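Local coordinates for NAD-dependent epimerase/dehydratase domain-containing protein (Ruegeria pomeroyi DSS-3, PDB 3IUS) that is of unknown function but belongs to the NAD-dependent epimerase/dehydratase family and probably binds a dinucleotide cofactor in its Rossmann fold, at residues A105-H110 and T119-T124; L101-V106 and R129-A134. All blocks are in the same frame, centred on the assembly; numbering follows the deposited sequence.

Interaction 1. Residues A105-H110 and T119-T124; sequences AVYGDH and TPLTPT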
loop_
_atom_site.group_PDB
_atom_site.type_symbol
_atom_site.label_atom_id
_atom_site.label_comp_id
_atom_site.label_asym_id
_atom_site.label_seq_id
_atom_site.Cartn_x
_atom_site.Cartn_y
_atom_site.Cartn_z
ATOM N N ALA A 105 6.295 -1.947 7.488
ATOM C CA ALA A 105 7.605 -2.516 7.803
ATOM C C ALA A 105 8.426 -1.548 8.643
ATOM O O ALA A 105 9.415 -1.933 9.263
ATOM C CB ALA A 105 8.360 -2.910 6.537
ATOM N N VAL A 106 7.996 -0.291 8.679
ATOM C CA VAL A 106 8.693 0.713 9.468
ATOM C C VAL A 106 8.720 0.391 10.965
ATOM O O VAL A 106 9.629 0.822 11.680
ATOM C CB VAL A 106 8.069 2.098 9.282
ATOM C CG1 VAL A 106 8.155 2.528 7.820
ATOM C CG2 VAL A 106 6.633 2.095 9.758
ATOM N N TYR A 107 7.717 -0.343 11.438
ATOM C CA TYR A 107 7.592 -0.636 12.862
ATOM C C TYR A 107 8.607 -1.657 13.366
ATOM O O TYR A 107 9.051 -1.588 14.513
ATOM C CB TYR A 107 6.167 -1.082 13.204
ATOM C CG TYR A 107 5.138 0.006 13.005
ATOM C CD1 TYR A 107 5.176 1.166 13.768
ATOM C CD2 TYR A 107 4.138 -0.121 12.047
ATOM C CE1 TYR A 107 4.246 2.163 13.583
ATOM C CE2 TYR A 107 3.202 0.861 11.859
ATOM C CZ TYR A 107 3.265 2.014 12.628
ATOM O OH TYR A 107 2.330 2.996 12.439
ATOM N N GLY A 108 8.968 -2.609 12.516
ATOM C CA GLY A 108 9.898 -3.642 12.922
ATOM C C GLY A 108 9.233 -4.711 13.764
ATOM O O GLY A 108 8.019 -4.919 13.678
ATOM N N ASP A 109 10.029 -5.378 14.592
ATOM C CA ASP A 109 9.572 -6.543 15.345
ATOM C C ASP A 109 9.047 -6.194 16.739
ATOM O O ASP A 109 9.711 -5.500 17.516
ATOM C CB ASP A 109 10.692 -7.577 15.445
ATOM C CG ASP A 109 10.241 -8.866 16.098
ATOM O OD1 ASP A 109 9.030 -9.185 16.038
ATOM O OD2 ASP A 109 11.108 -9.560 16.675
ATOM N N HIS A 110 7.850 -6.683 17.044
ATOM C CA HIS A 110 7.199 -6.413 18.321
ATOM C C HIS A 110 6.668 -7.691 18.948
ATOM O O HIS A 110 5.851 -7.663 19.869
ATOM C CB HIS A 110 6.073 -5.394 18.130
ATOM C CG HIS A 110 6.559 -4.010 17.836
ATOM N ND1 HIS A 110 6.519 -2.998 18.771
ATOM C CD2 HIS A 110 7.104 -3.471 16.719
ATOM C CE1 HIS A 110 7.019 -1.895 18.242
ATOM N NE2 HIS A 110 7.377 -2.153 16.997
ATOM N N THR A 119 3.905 4.553 17.676
ATOM C CA THR A 119 4.953 3.610 18.015
ATOM C C THR A 119 6.282 3.958 17.341
ATOM O O THR A 119 6.316 4.267 16.154
ATOM C CB THR A 119 4.519 2.195 17.622
ATOM O OG1 THR A 119 3.313 1.877 18.326
ATOM C CG2 THR A 119 5.595 1.177 17.974
ATOM N N PRO A 120 7.387 3.912 18.106
ATOM C CA PRO A 120 8.714 4.200 17.543
ATOM C C PRO A 120 9.051 3.316 16.337
ATOM O O PRO A 120 8.618 2.169 16.280
ATOM C CB PRO A 120 9.660 3.882 18.708
ATOM C CG PRO A 120 8.828 4.102 19.933
ATOM C CD PRO A 120 7.441 3.655 19.556
ATOM N N LEU A 121 9.818 3.844 15.388
ATOM C CA LEU A 121 10.173 3.074 14.199
ATOM C C LEU A 121 11.502 2.343 14.368
ATOM O O LEU A 121 12.547 2.965 14.546
ATOM C CB LEU A 121 10.227 3.986 12.975
ATOM C CG LEU A 121 9.006 4.896 12.814
ATOM C CD1 LEU A 121 9.136 5.762 11.568
ATOM C CD2 LEU A 121 7.722 4.075 12.785
ATOM N N THR A 122 11.457 1.017 14.307
ATOM C CA THR A 122 12.663 0.211 14.443
ATOM C C THR A 122 12.687 -0.919 13.422
ATOM O O THR A 122 12.663 -2.088 13.789
ATOM C CB THR A 122 12.799 -0.384 15.864
ATOM O OG1 THR A 122 11.754 -1.337 16.091
ATOM C CG2 THR A 122 12.695 0.711 16.907
ATOM N N PRO A 123 12.745 -0.568 12.130
ATOM C CA PRO A 123 12.783 -1.607 11.091
ATOM C C PRO A 123 14.016 -2.491 11.259
ATOM O O PRO A 123 15.062 -2.023 11.710
ATOM C CB PRO A 123 12.864 -0.810 9.787
ATOM C CG PRO A 123 13.311 0.574 10.185
ATOM C CD PRO A 123 12.858 0.795 11.587
ATOM N N THR A 124 13.902 -3.764 10.903
ATOM C CA THR A 124 15.025 -4.667 11.104
ATOM C C THR A 124 15.760 -5.018 9.814
ATOM O O THR A 124 16.765 -5.722 9.848
ATOM C CB THR A 124 14.600 -5.963 11.831
ATOM O OG1 THR A 124 13.670 -6.687 11.021
ATOM C CG2 THR A 124 13.960 -5.638 13.174
HETATM O O HOH W 1 11.477 -3.664 8.866
HETATM O O HOH W 2 12.542 -4.208 15.537
HETATM O O HOH W 3 10.860 -2.854 17.832
#
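In the loops after strand 97-103 of this Rossmann-type fold, the turn V106-H110 packs on T119-T124, the approach to helix 126-140. The apolar end is built round the Y107 ring. V106 CG2 lies over the centre of one face and reaches L121 CD2 at 3.8 Å, the two side chains alongside each other. L121 CD2 comes at the ring obliquely, while T119 O sits in the ring plane at its edge. The phenol OH is held by N206 and R150. With CG anti to its carbonyl carbon (chi1 -71°), the H110 imidazole turns back so that NE2 donates to Y107 O at 3.0 Å, a bent bond (136° at the hydrogen) with NE2 above the Y107 carbonyl plane and the oxygen near the imidazole plane. The same ring sets CE1 3.4 Å from T119 CG2. With an alanine in place of H110, Y107 O would probably lose its imidazole donor and T119 CG2 its ring neighbour. T122 OG1 also comes within 3.1 Å of Y107 O, although its proton has a second possible acceptor. G108 lets the chains close up: its CA points a C-H at T122 O (3.3 Å, 158° at the hydrogen), where a CB would clash. P123 CD packs 3.2 Å from V106 O, and one water bridges A105 O to T124 N while another joins D109 N to T122 O. Serines and threonines at the strand end, then V-Y-G and a proline-containing loop into the next helix, are familiar from extended short-chain dehydrogenases/reductases.

Interaction 2. Residues L101-V106 and R129-A134; sequences LSTTAV and RWRVMA
R131 of helix 126-140 runs past V106, T103 and S102 to L101 at the end of strand 97-103, within a beta-alpha-beta crossover of the Rossmann fold whose next strand is 146-155. The axes of strand 101-103 and helix segment 129-134 approach to 8.7 Å, their N-to-C directions 144° apart. At the base, R131 CB touches V106 CG1 at 3.8 Å, the side chains meeting at about a right angle. CG then passes T103 OG1 at 3.8 Å, and CD comes 4.0 Å from S102 OG, a hydroxyl whose hydrogen bond goes to E135 one helical turn further on. A bend at chi2 (-70°) lays the chain along the strand end; beyond it the chain is extended and the guanidinium lies flat against T103. The methyl CG2 of T103 sits over one face, offset toward the rim and 3.6 Å from R131 NE. At the tip, R131 NH1 lies 2.9 Å from L101 O, tilted against it, and makes a weak hydrogen bond to Y100 OH. By its place in the sequence, R131 seems to stand where classical members of the superfamily carry the lysine of YxxxK. Beside it on the helix, V132 CG2 fits 4.0 Å from V106 CB. T103 itself is fixed by an ST turn, in which A105 N donates to T103 OG1 at 3.2 Å, 155° at the hydrogen.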
loop_
_atom_site.group_PDB
_atom_site.type_symbol
_atom_site.label_atom_id
_atom_site.label_comp_id
_atom_site.label_asym_id
_atom_site.label_seq_id
_atom_site.Cartn_x
_atom_site.Cartn_y
_atom_site.Cartn_z
ATOM N N LEU A 101 2.692 6.903 0.015
ATOM C CA LEU A 101 2.382 5.534 0.383
ATOM C C LEU A 101 3.617 4.856 0.973
ATOM O O LEU A 101 4.641 4.695 0.299
ATOM C CB LEU A 101 1.831 4.749 -0.807
ATOM C CG LEU A 101 0.548 5.308 -1.442
ATOM C CD1 LEU A 101 0.046 4.385 -2.551
ATOM C CD2 LEU A 101 -0.540 5.537 -0.396
ATOM N N SER A 102 3.510 4.480 2.244
ATOM C CA SER A 102 4.580 3.818 2.968
ATOM C C SER A 102 4.131 2.392 3.253
ATOM O O SER A 102 3.206 1.895 2.614
ATOM C CB SER A 102 4.882 4.566 4.275
ATOM O OG SER A 102 6.068 4.082 4.892
ATOM N N THR A 103 4.774 1.735 4.211
ATOM C CA THR A 103 4.377 0.381 4.593
ATOM C C THR A 103 4.479 0.196 6.102
ATOM O O THR A 103 5.006 1.058 6.809
ATOM C CB THR A 103 5.252 -0.700 3.917
ATOM O OG1 THR A 103 6.557 -0.687 4.505
ATOM C CG2 THR A 103 5.361 -0.467 2.411
ATOM N N THR A 104 3.977 -0.935 6.591
ATOM C CA THR A 104 4.030 -1.225 8.019
ATOM C C THR A 104 5.375 -1.800 8.440
ATOM O O THR A 104 5.576 -2.111 9.616
ATOM C CB THR A 104 2.914 -2.189 8.453
ATOM O OG1 THR A 104 3.028 -3.415 7.717
ATOM C CG2 THR A 104 1.541 -1.573 8.219
ATOM N N ALA A 105 6.295 -1.947 7.488
ATOM C CA ALA A 105 7.605 -2.516 7.803
ATOM C C ALA A 105 8.426 -1.548 8.643
ATOM O O ALA A 105 9.415 -1.933 9.263
ATOM C CB ALA A 105 8.360 -2.910 6.537
ATOM N N VAL A 106 7.996 -0.291 8.679
ATOM C CA VAL A 106 8.693 0.713 9.468
ATOM C C VAL A 106 8.720 0.391 10.965
ATOM O O VAL A 106 9.629 0.822 11.680
ATOM C CB VAL A 106 8.069 2.098 9.282
ATOM C CG1 VAL A 106 8.155 2.528 7.820
ATOM C CG2 VAL A 106 6.633 2.095 9.758
ATOM N N ARG A 129 14.264 0.259 6.554
ATOM C CA ARG A 129 15.073 1.450 6.826
ATOM C C ARG A 129 14.929 2.470 5.696
ATOM O O ARG A 129 14.884 3.680 5.940
ATOM C CB ARG A 129 16.548 1.102 7.047
ATOM C CG ARG A 129 16.828 0.354 8.344
ATOM C CD ARG A 129 18.321 0.317 8.657
ATOM N NE ARG A 129 19.121 -0.120 7.518
ATOM C CZ ARG A 129 19.413 -1.389 7.260
ATOM N NH1 ARG A 129 18.978 -2.344 8.064
ATOM N NH2 ARG A 129 20.147 -1.699 6.200
ATOM N N TRP A 130 14.853 1.984 4.461
ATOM C CA TRP A 130 14.685 2.884 3.322
ATOM C C TRP A 130 13.323 3.576 3.372
ATOM O O TRP A 130 13.201 4.749 3.002
ATOM C CB TRP A 130 14.852 2.149 1.990
ATOM C CG TRP A 130 16.177 1.467 1.830
ATOM C CD1 TRP A 130 17.316 1.700 2.546
ATOM C CD2 TRP A 130 16.504 0.447 0.878
ATOM N NE1 TRP A 130 18.326 0.883 2.104
ATOM C CE2 TRP A 130 17.854 0.104 1.082
ATOM C CE3 TRP A 130 15.783 -0.210 -0.124
ATOM C CZ2 TRP A 130 18.500 -0.869 0.323
ATOM C CZ3 TRP A 130 16.427 -1.179 -0.878
ATOM C CH2 TRP A 130 17.773 -1.497 -0.651
ATOM N N ARG A 131 12.304 2.849 3.828
ATOM C CA ARG A 131 10.977 3.432 4.010
ATOM C C ARG A 131 11.027 4.542 5.048
ATOM O O ARG A 131 10.476 5.617 4.834
ATOM C CB ARG A 131 9.957 2.379 4.439
ATOM C CG ARG A 131 9.472 1.488 3.319
ATOM C CD ARG A 131 8.592 2.250 2.337
ATOM N NE ARG A 131 8.172 1.380 1.244
ATOM C CZ ARG A 131 7.446 1.776 0.205
ATOM N NH1 ARG A 131 7.050 3.038 0.112
ATOM N NH2 ARG A 131 7.116 0.910 -0.741
ATOM N N VAL A 132 11.680 4.277 6.179
ATOM C CA VAL A 132 11.792 5.297 7.223
ATOM C C VAL A 132 12.507 6.538 6.698
ATOM O O VAL A 132 12.082 7.669 6.964
ATOM C CB VAL A 132 12.526 4.767 8.467
ATOM C CG1 VAL A 132 12.881 5.929 9.400
ATOM C CG2 VAL A 132 11.675 3.718 9.181
HETATM N N MSE A 133 13.596 6.320 5.969
HETATM C CA MSE A 133 14.331 7.389 5.302
HETATM C C MSE A 133 13.391 8.229 4.456
HETATM O O MSE A 133 13.374 9.458 4.544
HETATM C CB MSE A 133 15.366 6.804 4.345
HETATM C CG MSE A 133 16.737 6.492 4.890
HETATM SE SE MSE A 133 17.943 6.555 3.340
HETATM C CE MSE A 133 18.060 8.486 3.163
ATOM N N ALA A 134 12.638 7.548 3.596
ATOM C CA ALA A 134 11.735 8.224 2.668
ATOM C C ALA A 134 10.697 9.049 3.425
ATOM O O ALA A 134 10.469 10.216 3.100
ATOM C CB ALA A 134 11.060 7.216 1.745
#

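The two contacts lie about 9 Å apart, centre to centre, and share A105 and V106, where strand 97-103 gives way to loop. Along the chain, 101-106 leads into 105-110; then come the short strand 114-115, segment 119-124 and finally 129-134 on helix 126-140. Interaction 2 thus joins that helix to the strand, and interaction 1 folds the connecting loop onto itself nearer the surface. They meet directly at P123 and L121, which pack on V132, with P123 CG 3.7 Å from V132 CG2. Both sit at the C-terminal end of an inner strand of the parallel sheet, the end at which Rossmann folds usually hold cofactor and substrate.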